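Local coordinates for protein CptN Toxin (Eubacterium rectale DSM 17629, PDB 4RMO) that acts as the toxin of a type III toxin-antitoxin system, held in complex with its RNA pseudoknot antitoxin, and is probably an endoribonuclease as in related type III toxins, at residues A[72-77]-A[88-93]; A[11-16]-A[93-98]; A[33-38]-A[46-51]. All coordinates share one frame; numbering follows the deposited sequence.

In the fold
The three contacts gather on one antiparallel sheet. Contact 3 is its central hairpin, and strand 44-51 pairs with strands 84-87 and 93-96, which the 88-92 loop of contact 1 connects. Contact 1 lies about 9 Å from contact 3, centre to centre, and is tied to it by a probable hydrogen bond from L88 N to P49 O (3.0 Å). Contact 2, its centre about 12 Å from that of contact 3 and about 19 Å from that of contact 1, shares F93 with contact 1 and lays helix 11-17 against strand 93-96. Contact 1 reads antitoxin bases directly, whereas the nearest atoms of contacts 3 and 2 stay about 5 Å and 8 Å from the bound nucleic acid.

Contact 1 (A[72-77]-A[88-93]); sequences DIIHIV and LIQDMF. With nucleotides of chain B.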
# COMPACT_ATOMS: atom_id res chain seq x y z
N ASP A 72 4.20 3.61 19.80
CA ASP A 72 2.76 3.44 19.54
C ASP A 72 1.88 4.26 20.48
O ASP A 72 0.74 4.47 20.18
CB ASP A 72 2.37 1.98 19.69
CG ASP A 72 3.32 1.04 18.91
OD1 ASP A 72 3.20 0.95 17.68
OD2 ASP A 72 4.21 0.42 19.56
N ILE A 73 2.40 4.64 21.64
CA ILE A 73 1.59 5.25 22.67
C ILE A 73 1.36 6.77 22.43
O ILE A 73 0.42 7.35 22.97
CB ILE A 73 2.19 5.05 24.09
CG1 ILE A 73 3.64 5.46 24.17
CG2 ILE A 73 2.06 3.60 24.48
CD1 ILE A 73 4.15 5.56 25.59
N ILE A 74 2.21 7.36 21.60
CA ILE A 74 2.09 8.73 21.17
C ILE A 74 2.45 8.84 19.71
O ILE A 74 3.45 8.26 19.24
CB ILE A 74 3.03 9.59 21.96
CG1 ILE A 74 2.47 9.76 23.36
CG2 ILE A 74 3.18 10.96 21.34
CD1 ILE A 74 3.57 9.84 24.34
N HIS A 75 1.63 9.57 18.98
CA HIS A 75 1.90 9.83 17.56
C HIS A 75 1.65 11.32 17.31
O HIS A 75 0.61 11.88 17.70
CB HIS A 75 0.98 8.97 16.72
CG HIS A 75 1.25 9.07 15.25
ND1 HIS A 75 2.33 8.45 14.65
CD2 HIS A 75 0.59 9.69 14.26
CE1 HIS A 75 2.33 8.73 13.36
NE2 HIS A 75 1.28 9.48 13.10
N ILE A 76 2.62 11.95 16.68
CA ILE A 76 2.60 13.39 16.43
C ILE A 76 2.49 13.60 14.95
O ILE A 76 3.26 13.04 14.16
CB ILE A 76 3.87 14.05 16.97
CG1 ILE A 76 3.85 14.00 18.49
CG2 ILE A 76 3.95 15.50 16.52
CD1 ILE A 76 5.15 14.39 19.13
N VAL A 77 1.49 14.35 14.55
CA VAL A 77 1.31 14.65 13.16
C VAL A 77 0.68 16.03 12.98
O VAL A 77 -0.03 16.55 13.85
CB VAL A 77 0.45 13.56 12.49
CG1 VAL A 77 -0.98 13.58 12.97
CG2 VAL A 77 0.48 13.68 10.97
N LEU A 88 -2.52 11.18 22.13
CA LEU A 88 -2.09 10.45 23.31
C LEU A 88 -2.84 9.12 23.31
O LEU A 88 -3.80 8.91 24.05
CB LEU A 88 -2.30 11.22 24.59
CG LEU A 88 -1.76 12.66 24.69
CD1 LEU A 88 -1.67 13.13 26.15
CD2 LEU A 88 -0.49 12.88 23.97
N ILE A 89 -2.36 8.22 22.47
CA ILE A 89 -3.02 6.96 22.25
C ILE A 89 -2.99 6.16 23.57
O ILE A 89 -3.93 5.42 23.87
CB ILE A 89 -2.31 6.19 21.11
CG1 ILE A 89 -2.25 7.09 19.87
CG2 ILE A 89 -3.03 4.90 20.82
CD1 ILE A 89 -1.69 6.43 18.61
N GLN A 90 -1.90 6.32 24.32
CA GLN A 90 -1.80 5.80 25.69
C GLN A 90 -3.06 6.00 26.52
O GLN A 90 -3.39 5.16 27.34
CB GLN A 90 -0.62 6.48 26.40
CG GLN A 90 -0.71 8.00 26.40
CD GLN A 90 0.47 8.65 27.05
OE1 GLN A 90 1.59 8.14 27.00
NE2 GLN A 90 0.25 9.85 27.62
N ASP A 91 -3.76 7.12 26.28
CA ASP A 91 -4.86 7.54 27.15
C ASP A 91 -6.19 7.42 26.46
O ASP A 91 -7.16 8.11 26.80
CB ASP A 91 -4.63 8.97 27.59
CG ASP A 91 -3.45 9.10 28.51
OD1 ASP A 91 -3.27 8.23 29.37
OD2 ASP A 91 -2.73 10.12 28.42
N MSE A 92 -6.24 6.55 25.48
CA MSE A 92 -7.49 6.36 24.75
C MSE A 92 -8.54 5.74 25.64
O MSE A 92 -8.21 5.05 26.62
CB MSE A 92 -7.26 5.44 23.57
CG MSE A 92 -6.88 4.03 24.03
SE MSE A 92 -6.33 2.95 22.47
CE MSE A 92 -8.03 2.81 21.52
N PHE A 93 -9.80 5.92 25.27
CA PHE A 93 -10.89 5.49 26.14
C PHE A 93 -12.18 5.39 25.40
O PHE A 93 -12.32 5.93 24.31
CB PHE A 93 -11.06 6.51 27.29
CG PHE A 93 -11.45 7.89 26.80
CD1 PHE A 93 -12.77 8.23 26.59
CD2 PHE A 93 -10.49 8.83 26.56
CE1 PHE A 93 -13.13 9.48 26.18
CE2 PHE A 93 -10.82 10.09 26.11
CZ PHE A 93 -12.16 10.42 25.91
P U B 6 8.28 -0.87 28.46
OP1 U B 6 9.03 -2.14 28.43
OP2 U B 6 8.92 0.37 27.97
O5' U B 6 6.91 -1.15 27.69
C5' U B 6 6.11 -2.30 28.04
C4' U B 6 5.83 -3.13 26.81
O4' U B 6 5.08 -2.31 25.85
C3' U B 6 7.05 -3.64 26.03
O3' U B 6 6.70 -4.86 25.39
C2' U B 6 7.21 -2.57 24.96
O2' U B 6 7.98 -2.99 23.85
C1' U B 6 5.75 -2.30 24.61
N1 U B 6 5.52 -1.00 23.96
C2 U B 6 5.14 -0.99 22.63
O2 U B 6 4.84 -2.01 22.03
N3 U B 6 5.01 0.25 22.08
C4 U B 6 5.26 1.46 22.68
O4 U B 6 5.07 2.51 22.05
C5 U B 6 5.69 1.37 24.04
C6 U B 6 5.81 0.17 24.61
P G B 3 4.71 15.34 34.37
OP1 G B 3 6.03 15.67 34.85
OP2 G B 3 4.40 15.53 32.92
O5' G B 3 4.31 13.83 34.64
C5' G B 3 4.32 13.28 35.96
C4' G B 3 3.54 11.98 35.97
O4' G B 3 2.16 12.27 35.59
C3' G B 3 3.99 10.92 34.98
O3' G B 3 5.01 10.07 35.52
C2' G B 3 2.72 10.12 34.77
O2' G B 3 2.48 9.16 35.78
C1' G B 3 1.66 11.22 34.79
N9 G B 3 1.38 11.76 33.46
C8 G B 3 2.01 12.81 32.84
N7 G B 3 1.59 13.02 31.62
C5 G B 3 0.61 12.06 31.43
C6 G B 3 -0.20 11.80 30.31
O6 G B 3 -0.25 12.41 29.24
N1 G B 3 -1.06 10.73 30.53
C2 G B 3 -1.11 9.98 31.68
N2 G B 3 -1.98 8.97 31.70
N3 G B 3 -0.35 10.21 32.74
C4 G B 3 0.47 11.27 32.55
P U B 4 6.54 10.19 35.06
OP1 U B 4 7.33 9.90 36.26
OP2 U B 4 6.73 11.46 34.31
O5' U B 4 6.68 9.05 33.95
C5' U B 4 6.41 7.68 34.28
C4' U B 4 6.60 6.82 33.06
O4' U B 4 5.49 7.06 32.14
C3' U B 4 7.87 7.08 32.24
O3' U B 4 8.24 5.93 31.47
C2' U B 4 7.37 8.07 31.19
O2' U B 4 8.14 8.16 30.00
C1' U B 4 5.99 7.49 30.89
N1 U B 4 5.04 8.44 30.33
C2 U B 4 4.36 8.08 29.19
O2 U B 4 4.51 7.00 28.65
N3 U B 4 3.49 9.03 28.71
C4 U B 4 3.25 10.28 29.25
O4 U B 4 2.40 11.00 28.74
C5 U B 4 4.00 10.57 30.43
C6 U B 4 4.84 9.67 30.92
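I73 and Q90 meet with their side chains slanted across one another, while the Q90 backbone N donates to I73 O (2.9 Å). I74 runs alongside Q90, pointing the same way, and its CD1 comes to 3.7 Å from Q90 OE1. I89 approaches with CD1 against D72 O and the CB of H75, whose ring turns off to K125.

Q90 folds CG between its backbone N and carbonyl carbon (chi1 56°) and then runs extended, which carries the amide past the two isoleucines to U4 of chain B. There OE1 accepts from U4 N3 (2.7 Å) and NE2 donates to U4 O4 (2.7 Å), a pairing that fixes the amide's rotation. The same NE2 also donates to D91 OD2, meeting it from above the carboxylate plane. D91 grips G3 of chain B: G3 N1 donates to OD2 and G3 N2 to OD1, both at 2.8 Å. At the other end, D72 holds U6 of chain B by OD2 to N3 (2.6 Å, 177°) and by backbone N to O4, and K128 pairs with its carboxylate. The arrangement is typical of sequence-specific RNA recognition, in which protein groups bond to the Watson-Crick edges of bases.

Contact 2 (A[11-16]-A[93-98]); sequences DRFFSD and FPISDK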
# COMPACT_ATOMS: atom_id res chain seq x y z
N ASP A 11 -18.67 17.72 29.22
CA ASP A 11 -18.06 17.61 30.56
C ASP A 11 -18.75 16.55 31.40
O ASP A 11 -18.15 15.90 32.27
CB ASP A 11 -18.05 18.98 31.28
CG ASP A 11 -16.89 19.87 30.81
OD1 ASP A 11 -15.88 19.36 30.23
OD2 ASP A 11 -17.01 21.11 30.95
N ARG A 12 -20.04 16.35 31.11
CA ARG A 12 -20.82 15.33 31.80
C ARG A 12 -20.14 13.97 31.77
O ARG A 12 -20.24 13.19 32.72
CB ARG A 12 -22.19 15.25 31.13
CG ARG A 12 -23.27 14.63 31.95
CD ARG A 12 -24.36 14.09 31.02
NE ARG A 12 -25.19 13.12 31.76
CZ ARG A 12 -25.86 12.07 31.27
NH1 ARG A 12 -25.97 11.84 29.95
NH2 ARG A 12 -26.49 11.26 32.12
N PHE A 13 -19.50 13.64 30.65
CA PHE A 13 -18.78 12.37 30.54
C PHE A 13 -17.73 12.27 31.65
O PHE A 13 -17.67 11.27 32.36
CB PHE A 13 -18.11 12.20 29.18
CG PHE A 13 -17.26 10.96 29.08
CD1 PHE A 13 -17.82 9.74 28.86
CD2 PHE A 13 -15.86 11.04 29.19
CE1 PHE A 13 -17.03 8.60 28.74
CE2 PHE A 13 -15.08 9.92 29.09
CZ PHE A 13 -15.65 8.69 28.87
N PHE A 14 -16.97 13.32 31.82
CA PHE A 14 -15.88 13.28 32.75
C PHE A 14 -16.35 13.30 34.21
O PHE A 14 -15.75 12.62 35.07
CB PHE A 14 -14.91 14.41 32.42
CG PHE A 14 -14.25 14.21 31.06
CD1 PHE A 14 -13.12 13.44 30.93
CD2 PHE A 14 -14.84 14.71 29.92
CE1 PHE A 14 -12.55 13.25 29.68
CE2 PHE A 14 -14.29 14.51 28.66
CZ PHE A 14 -13.14 13.79 28.55
N SER A 15 -17.42 14.06 34.49
CA SER A 15 -17.98 14.06 35.86
C SER A 15 -18.69 12.73 36.15
O SER A 15 -18.46 12.16 37.19
CB SER A 15 -18.89 15.29 36.10
OG SER A 15 -19.98 15.30 35.18
N ASP A 16 -19.40 12.14 35.17
CA ASP A 16 -19.94 10.77 35.38
C ASP A 16 -18.87 9.73 35.64
O ASP A 16 -19.00 8.96 36.58
CB ASP A 16 -20.74 10.27 34.17
CG ASP A 16 -22.12 10.91 34.07
OD1 ASP A 16 -22.51 11.67 34.98
OD2 ASP A 16 -22.81 10.63 33.06
N PHE A 93 -9.80 5.92 25.27
CA PHE A 93 -10.89 5.49 26.14
C PHE A 93 -12.18 5.39 25.40
O PHE A 93 -12.32 5.93 24.31
CB PHE A 93 -11.06 6.51 27.29
CG PHE A 93 -11.45 7.89 26.80
CD1 PHE A 93 -12.77 8.23 26.59
CD2 PHE A 93 -10.49 8.83 26.56
CE1 PHE A 93 -13.13 9.48 26.18
CE2 PHE A 93 -10.82 10.09 26.11
CZ PHE A 93 -12.16 10.42 25.91
N PRO A 94 -13.15 4.69 25.97
CA PRO A 94 -14.41 4.48 25.26
C PRO A 94 -15.49 5.44 25.64
O PRO A 94 -15.47 5.99 26.72
CB PRO A 94 -14.81 3.10 25.70
CG PRO A 94 -14.28 2.98 27.09
CD PRO A 94 -13.05 3.85 27.17
N ILE A 95 -16.43 5.63 24.74
CA ILE A 95 -17.48 6.58 24.96
C ILE A 95 -18.73 6.18 24.17
O ILE A 95 -18.66 5.32 23.29
CB ILE A 95 -17.03 7.97 24.52
CG1 ILE A 95 -17.86 9.04 25.19
CG2 ILE A 95 -17.12 8.17 23.02
CD1 ILE A 95 -17.13 10.36 25.31
N SER A 96 -19.88 6.75 24.51
CA SER A 96 -21.11 6.50 23.77
C SER A 96 -21.61 7.80 23.23
O SER A 96 -21.18 8.87 23.66
CB SER A 96 -22.20 5.85 24.66
OG SER A 96 -22.60 6.70 25.72
N ASP A 97 -22.55 7.69 22.33
CA ASP A 97 -23.01 8.80 21.54
C ASP A 97 -23.53 9.98 22.34
O ASP A 97 -23.38 11.13 21.93
CB ASP A 97 -24.10 8.32 20.57
CG ASP A 97 -23.86 8.80 19.19
OD1 ASP A 97 -23.00 8.18 18.52
OD2 ASP A 97 -24.55 9.78 18.77
N LYS A 98 -24.22 9.71 23.44
CA LYS A 98 -24.89 10.77 24.17
C LYS A 98 -23.89 11.72 24.85
O LYS A 98 -24.26 12.79 25.30
CB LYS A 98 -25.85 10.19 25.19
CG LYS A 98 -25.15 9.38 26.27
CD LYS A 98 -26.11 9.03 27.40
CE LYS A 98 -25.35 8.34 28.51
NZ LYS A 98 -26.22 8.07 29.68
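F13 and F93 bring the helix 11-17 onto the strand 93-96, a helix-on-sheet packing at one side of the antiparallel sheet that forms the core of the toxin. The helix and the strand pack through side chains, with no hydrogen bond passing directly between the two segments.

The aromatic contacts come first. The rings of F13 and F93 lie nearly parallel, their planes at 27°, but they slide past each other in opposite directions, leaving the centroids 5.4 Å apart with little overlap. Their closest atoms are F13 CE2 and F93 CE1, at 3.5 Å. F14 adds a looser touch, its CZ lying 4.4 Å from CZ of F93, and CD2 of F13 sits over the centre of the F14 ring. Y99 meets F13 edge-to-face, and H32 and I146 close around F93.

The aliphatic contact is a CH-pi interaction. I95 places CD1 over one face of the F13 ring, 3.8 Å from the centroid and 15° off the normal. The phenyl group gets there because CG of F13 stands opposite its own backbone N (chi1 175°), which swings the ring out from the helix toward the strand.

The F13 ring also touches the strand's backbone, its CZ 3.5 Å from P94 O, which lies oblique to the ring.

Charges lie at the exposed end of the contact, where R12 and K98 reach solvent. Their extended arms cross at about a right angle, so two like charges come close. D16 probably eases this: its carboxylate hydrogen-bonds to Y99 and forms a long salt bridge with R12, lying over one face of the guanidinium with no N-H aimed at it. The positive ends are nearest at R12 NH1 and K98 NZ, 3.8 Å apart.

Contact 3 (A[33-38]-A[46-51]); sequences YYCFED and WMIPLS
Y33 and I48 sit opposite one another across the two strands as a hydrogen-bonded pair, their side chains side by side, in the antiparallel beta hairpin of strands 32-37 and 44-51 at the heart of the sheet. Y33 N donates to I48 O (2.8 Å), and I48 N returns a bond to Y33 O of the same length. Further along, C35 N donates to W46 O (2.9 Å), and W46 N to F36 O.

The side chains form the next layer. On the Y33, I48 and W46 face, CD1 of I48 touches both the edge of the Y33 ring (CD2) and C35 CB, while F36 and W46 cross with their planes at 52°, CE1 of F36 nearing CD1 of W46 (3.6 Å). On the reverse face, selenomethionine M47, bent back at chi2 and chi3, packs SE on CB of Y34 (3.9 Å) and 5.2 Å from the centroid of its ring, an oblique Met-aromatic contact.

Outer residues set these groups in place. Y33 is anchored by its OH to E123 and by an edge-to-face ring contact with F87. R127 makes a cation-pi contact with F36, and P94 and L130 pack against the W46 side chain. D38, held in turn by Y150 and Y41 through OD2, fixes the indole's turn: W46 NE1 donates in its own ring plane to the anti side of D38 OD1 (2.9 Å, 167°).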
# COMPACT_ATOMS: atom_id res chain seq x y z
N TYR A 33 -10.13 12.60 19.13
CA TYR A 33 -10.19 11.94 17.85
C TYR A 33 -10.98 10.64 17.95
O TYR A 33 -10.68 9.78 18.77
CB TYR A 33 -8.75 11.63 17.39
CG TYR A 33 -8.60 10.86 16.07
CD1 TYR A 33 -8.85 11.49 14.88
CD2 TYR A 33 -8.15 9.55 16.04
CE1 TYR A 33 -8.69 10.84 13.68
CE2 TYR A 33 -7.94 8.89 14.85
CZ TYR A 33 -8.23 9.55 13.66
OH TYR A 33 -8.09 8.91 12.45
N TYR A 34 -11.93 10.46 17.05
CA TYR A 34 -12.69 9.23 16.99
C TYR A 34 -11.96 8.21 16.12
O TYR A 34 -11.96 8.32 14.90
CB TYR A 34 -14.07 9.50 16.41
CG TYR A 34 -14.85 8.22 16.06
CD1 TYR A 34 -14.74 7.07 16.83
CD2 TYR A 34 -15.70 8.19 14.97
CE1 TYR A 34 -15.45 5.92 16.51
CE2 TYR A 34 -16.43 7.06 14.65
CZ TYR A 34 -16.29 5.91 15.41
OH TYR A 34 -17.00 4.76 15.07
N CYS A 35 -11.37 7.20 16.76
CA CYS A 35 -10.57 6.21 16.09
C CYS A 35 -11.31 5.02 15.46
O CYS A 35 -11.16 4.76 14.26
CB CYS A 35 -9.56 5.71 17.09
SG CYS A 35 -8.26 4.91 16.18
N PHE A 36 -12.07 4.29 16.23
CA PHE A 36 -12.89 3.20 15.69
C PHE A 36 -13.97 2.79 16.65
O PHE A 36 -13.87 3.03 17.83
CB PHE A 36 -12.05 1.96 15.35
CG PHE A 36 -11.03 1.59 16.39
CD1 PHE A 36 -11.40 1.03 17.60
CD2 PHE A 36 -9.71 1.72 16.13
CE1 PHE A 36 -10.46 0.65 18.55
CE2 PHE A 36 -8.75 1.38 17.08
CZ PHE A 36 -9.13 0.85 18.30
N GLU A 37 -15.01 2.19 16.11
CA GLU A 37 -16.09 1.64 16.91
C GLU A 37 -15.59 0.38 17.60
O GLU A 37 -14.74 -0.33 17.09
CB GLU A 37 -17.29 1.32 16.02
CG GLU A 37 -18.54 0.94 16.82
CD GLU A 37 -19.83 1.04 16.03
OE1 GLU A 37 -19.76 1.19 14.79
OE2 GLU A 37 -20.90 1.02 16.68
N ASP A 38 -16.11 0.11 18.79
CA ASP A 38 -15.77 -1.13 19.49
C ASP A 38 -16.31 -2.34 18.70
O ASP A 38 -17.44 -2.29 18.22
CB ASP A 38 -16.38 -1.10 20.87
CG ASP A 38 -15.92 -2.24 21.73
OD1 ASP A 38 -14.75 -2.21 22.17
OD2 ASP A 38 -16.75 -3.11 22.03
N TRP A 46 -14.14 4.40 20.42
CA TRP A 46 -12.85 4.59 21.05
C TRP A 46 -12.29 5.94 20.61
O TRP A 46 -12.21 6.26 19.42
CB TRP A 46 -11.90 3.45 20.72
CG TRP A 46 -12.30 2.25 21.45
CD1 TRP A 46 -13.10 1.23 21.00
CD2 TRP A 46 -11.96 1.92 22.79
NE1 TRP A 46 -13.29 0.30 22.00
CE2 TRP A 46 -12.59 0.70 23.11
CE3 TRP A 46 -11.19 2.54 23.78
CZ2 TRP A 46 -12.46 0.09 24.36
CZ3 TRP A 46 -11.04 1.93 25.01
CH2 TRP A 46 -11.66 0.70 25.28
N MSE A 47 -11.95 6.75 21.59
CA MSE A 47 -11.48 8.10 21.36
C MSE A 47 -10.07 8.25 21.82
O MSE A 47 -9.63 7.61 22.74
CB MSE A 47 -12.26 9.11 22.19
CG MSE A 47 -13.74 8.90 22.15
SE MSE A 47 -14.41 9.31 20.34
CE MSE A 47 -13.98 11.22 20.12
N ILE A 48 -9.36 9.19 21.20
CA ILE A 48 -8.00 9.54 21.59
C ILE A 48 -7.90 11.03 21.84
O ILE A 48 -8.19 11.86 20.98
CB ILE A 48 -7.02 9.16 20.47
CG1 ILE A 48 -7.17 7.66 20.14
CG2 ILE A 48 -5.59 9.48 20.86
CD1 ILE A 48 -6.37 7.24 18.93
N PRO A 49 -7.44 11.41 23.04
CA PRO A 49 -7.30 12.80 23.32
C PRO A 49 -6.06 13.40 22.67
O PRO A 49 -5.06 12.73 22.59
CB PRO A 49 -7.11 12.81 24.86
CG PRO A 49 -6.47 11.51 25.17
CD PRO A 49 -7.05 10.55 24.16
N LEU A 50 -6.10 14.68 22.29
CA LEU A 50 -4.94 15.38 21.78
C LEU A 50 -4.35 16.39 22.75
O LEU A 50 -5.06 16.94 23.60
CB LEU A 50 -5.27 16.14 20.51
CG LEU A 50 -5.95 15.45 19.33
CD1 LEU A 50 -5.71 16.28 18.06
CD2 LEU A 50 -5.55 14.02 19.10
N SER A 51 -3.06 16.64 22.59
CA SER A 51 -2.37 17.68 23.27
C SER A 51 -1.48 18.43 22.26
O SER A 51 -0.92 17.84 21.35
CB SER A 51 -1.56 17.10 24.38
OG SER A 51 -0.65 18.08 24.92